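Local coordinates for sugar-phosphate aldolase (Thermotoga maritima, PDB 1PVT), which belongs to the class II aldolase and adducin family, with an AraD-like domain, and is classed as a sugar-phosphate aldolase, at residues T65-M69 with R70-E74. Residues are numbered along the deposited sequence; the frame is centred on the assembly and turned at random.
Sequences TGSRM and REVYE
R68 and E71 are joined by a salt bridge at the N-terminal end of the short helix 69-72: R68 NE donates to E71 OE1 over 3.2 Å, at an N-H...O angle of 163°. The oxygen lies in the guanidinium plane, whereas the donor approaches from above the carboxylate, whose plane stands 80° to that of the guanidinium. With CG beside its backbone N (chi1 -69°) and a bend at chi3, R68 runs alongside E71. R68 N donates to a water over 3.1 Å; the same water lies implausibly close to E71 OE1, which makes that leg doubtful. R68 is the N-cap residue, and its carbonyl O accepts the first helical bond, from V72 N at 2.9 Å; a bond from E71 N to the same oxygen is less securely placed. R70 NH2 lies over one face of the R68 guanidinium but toward its rim, a like-charged neighbour 3.9 Å from R68 NE. On the inner side the selenomethionine M69, bent at chi2 and chi3, brings CE to 3.5 Å from V72 CG1, and S67 CB touches that same methyl. M69 also packs on I30 of strand 28-34, while V72 and Y73 reach A14 of helix 2-19. The turn thus joins sheet to helix 2-19 on its apolar side, while on the other E71 probably offsets the charge of R68, which R70 crowds, with K78 a long, weak second partner.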
ATOM      1  N   THR A  65       3.325  -2.827  13.775  1.00 53.72           N
ATOM      2  CA  THR A  65       2.086  -3.522  14.062  1.00 54.02           C
ATOM      3  C   THR A  65       1.239  -2.744  15.059  1.00 53.29           C
ATOM      4  O   THR A  65       1.752  -2.200  16.035  1.00 52.28           O
ATOM      5  CB  THR A  65       2.387  -4.949  14.581  1.00 54.63           C
ATOM      6  OG1 THR A  65       1.168  -5.598  14.964  1.00 54.63           O
ATOM      7  CG2 THR A  65       3.357  -4.889  15.757  1.00 54.78           C
ATOM      8  N   GLY A  66      -0.063  -2.683  14.778  1.00 54.28           N
ATOM      9  CA  GLY A  66      -1.009  -1.971  15.626  1.00 54.06           C
ATOM     10  C   GLY A  66      -1.011  -0.475  15.365  1.00 52.79           C
ATOM     11  O   GLY A  66      -1.737   0.288  16.022  1.00 52.60           O
ATOM     12  N   SER A  67      -0.193  -0.068  14.397  1.00 51.58           N
ATOM     13  CA  SER A  67      -0.057   1.333  14.035  1.00 50.24           C
ATOM     14  C   SER A  67      -1.309   1.890  13.366  1.00 49.23           C
ATOM     15  O   SER A  67      -1.927   1.249  12.502  1.00 48.60           O
ATOM     16  CB  SER A  67       1.160   1.550  13.121  1.00 49.61           C
ATOM     17  OG  SER A  67       0.901   1.130  11.796  1.00 51.62           O
ATOM     18  N   ARG A  68      -1.661   3.099  13.796  1.00 47.80           N
ATOM     19  CA  ARG A  68      -2.811   3.821  13.298  1.00 44.81           C
ATOM     20  C   ARG A  68      -2.315   5.117  12.699  1.00 42.62           C
ATOM     21  O   ARG A  68      -1.551   5.848  13.319  1.00 40.25           O
ATOM     22  CB  ARG A  68      -3.777   4.076  14.447  1.00 45.45           C
ATOM     23  CG  ARG A  68      -4.424   2.801  14.929  1.00 47.93           C
ATOM     24  CD  ARG A  68      -5.261   3.006  16.175  1.00 50.70           C
ATOM     25  NE  ARG A  68      -4.441   3.085  17.380  1.00 53.04           N
ATOM     26  CZ  ARG A  68      -4.713   2.442  18.514  1.00 53.38           C
ATOM     27  NH1 ARG A  68      -5.787   1.657  18.610  1.00 52.09           N
ATOM     28  NH2 ARG A  68      -3.909   2.592  19.560  1.00 54.52           N
HETATM   29  N   MSE A  69      -2.752   5.387  11.480  1.00 42.35           N
HETATM   30  CA  MSE A  69      -2.339   6.577  10.766  1.00 43.16           C
HETATM   31  C   MSE A  69      -2.509   7.862  11.552  1.00 42.22           C
HETATM   32  O   MSE A  69      -1.696   8.782  11.421  1.00 41.16           O
HETATM   33  CB  MSE A  69      -3.108   6.691   9.452  1.00 45.76           C
HETATM   34  CG  MSE A  69      -2.996   5.466   8.571  1.00 52.27           C
HETATM   35 SE   MSE A  69      -1.156   4.867   8.217  1.00 59.26          SE
HETATM   36  CE  MSE A  69      -0.949   3.629   9.704  1.00 55.00           C
ATOM     37  N   ARG A  70      -3.556   7.932  12.373  1.00 42.68           N
ATOM     38  CA  ARG A  70      -3.822   9.153  13.132  1.00 43.41           C
ATOM     39  C   ARG A  70      -2.788   9.307  14.201  1.00 43.43           C
ATOM     40  O   ARG A  70      -2.802  10.276  14.953  1.00 42.48           O
ATOM     41  CB  ARG A  70      -5.214   9.126  13.764  1.00 44.00           C
ATOM     42  CG  ARG A  70      -5.388   8.158  14.927  1.00 44.99           C
ATOM     43  CD  ARG A  70      -6.742   8.356  15.630  1.00 43.96           C
ATOM     44  NE  ARG A  70      -6.859   7.543  16.842  1.00 43.56           N
ATOM     45  CZ  ARG A  70      -7.287   6.284  16.864  1.00 42.01           C
ATOM     46  NH1 ARG A  70      -7.655   5.691  15.731  1.00 41.25           N
ATOM     47  NH2 ARG A  70      -7.333   5.613  18.014  1.00 39.80           N
ATOM     48  N   GLU A  71      -1.880   8.335  14.245  1.00 45.37           N
ATOM     49  CA  GLU A  71      -0.800   8.321  15.218  1.00 46.36           C
ATOM     50  C   GLU A  71       0.587   8.308  14.580  1.00 45.70           C
ATOM     51  O   GLU A  71       1.475   9.036  15.025  1.00 47.43           O
ATOM     52  CB  GLU A  71      -0.949   7.116  16.145  1.00 47.82           C
ATOM     53  CG  GLU A  71      -2.314   7.032  16.812  1.00 50.69           C
ATOM     54  CD  GLU A  71      -2.324   6.137  18.050  1.00 52.61           C
ATOM     55  OE1 GLU A  71      -1.891   4.960  17.955  1.00 51.78           O
ATOM     56  OE2 GLU A  71      -2.776   6.619  19.118  1.00 54.08           O
ATOM     57  N   VAL A  72       0.788   7.508  13.536  1.00 44.66           N
ATOM     58  CA  VAL A  72       2.105   7.466  12.932  1.00 43.47           C
ATOM     59  C   VAL A  72       2.487   8.801  12.313  1.00 44.90           C
ATOM     60  O   VAL A  72       3.661   9.050  12.035  1.00 45.63           O
ATOM     61  CB  VAL A  72       2.227   6.343  11.875  1.00 41.74           C
ATOM     62  CG1 VAL A  72       1.031   5.418  11.958  1.00 39.59           C
ATOM     63  CG2 VAL A  72       2.414   6.938  10.493  1.00 39.22           C
ATOM     64  N   TYR A  73       1.513   9.675  12.099  1.00 46.53           N
ATOM     65  CA  TYR A  73       1.847  10.968  11.513  1.00 49.14           C
ATOM     66  C   TYR A  73       2.435  11.839  12.603  1.00 50.37           C
ATOM     67  O   TYR A  73       3.077  12.848  12.326  1.00 51.90           O
ATOM     68  CB  TYR A  73       0.612  11.647  10.919  1.00 49.29           C
ATOM     69  CG  TYR A  73      -0.130  12.544  11.881  1.00 48.86           C
ATOM     70  CD1 TYR A  73       0.331  13.825  12.172  1.00 47.59           C
ATOM     71  CD2 TYR A  73      -1.276  12.098  12.524  1.00 49.18           C
ATOM     72  CE1 TYR A  73      -0.327  14.634  13.085  1.00 47.62           C
ATOM     73  CE2 TYR A  73      -1.945  12.898  13.435  1.00 48.89           C
ATOM     74  CZ  TYR A  73      -1.465  14.160  13.717  1.00 48.05           C
ATOM     75  OH  TYR A  73      -2.112  14.916  14.670  1.00 48.29           O
ATOM     76  N   GLU A  74       2.213  11.444  13.845  1.00 51.54           N
ATOM     77  CA  GLU A  74       2.717  12.192  14.982  1.00 54.04           C
ATOM     78  C   GLU A  74       3.938  11.553  15.635  1.00 55.52           C
ATOM     79  O   GLU A  74       4.891  12.235  16.009  1.00 55.15           O
ATOM     80  CB  GLU A  74       1.628  12.316  16.038  1.00 54.47           C
ATOM     81  CG  GLU A  74       0.805  13.559  15.956  1.00 55.65           C
ATOM     82  CD  GLU A  74       0.111  13.823  17.259  1.00 57.41           C
ATOM     83  OE1 GLU A  74      -0.677  12.957  17.699  1.00 58.06           O
ATOM     84  OE2 GLU A  74       0.370  14.892  17.847  1.00 59.00           O
TER
HETATM   85  O   HOH W   1      -0.631   3.342  16.681  1.00 54.57           O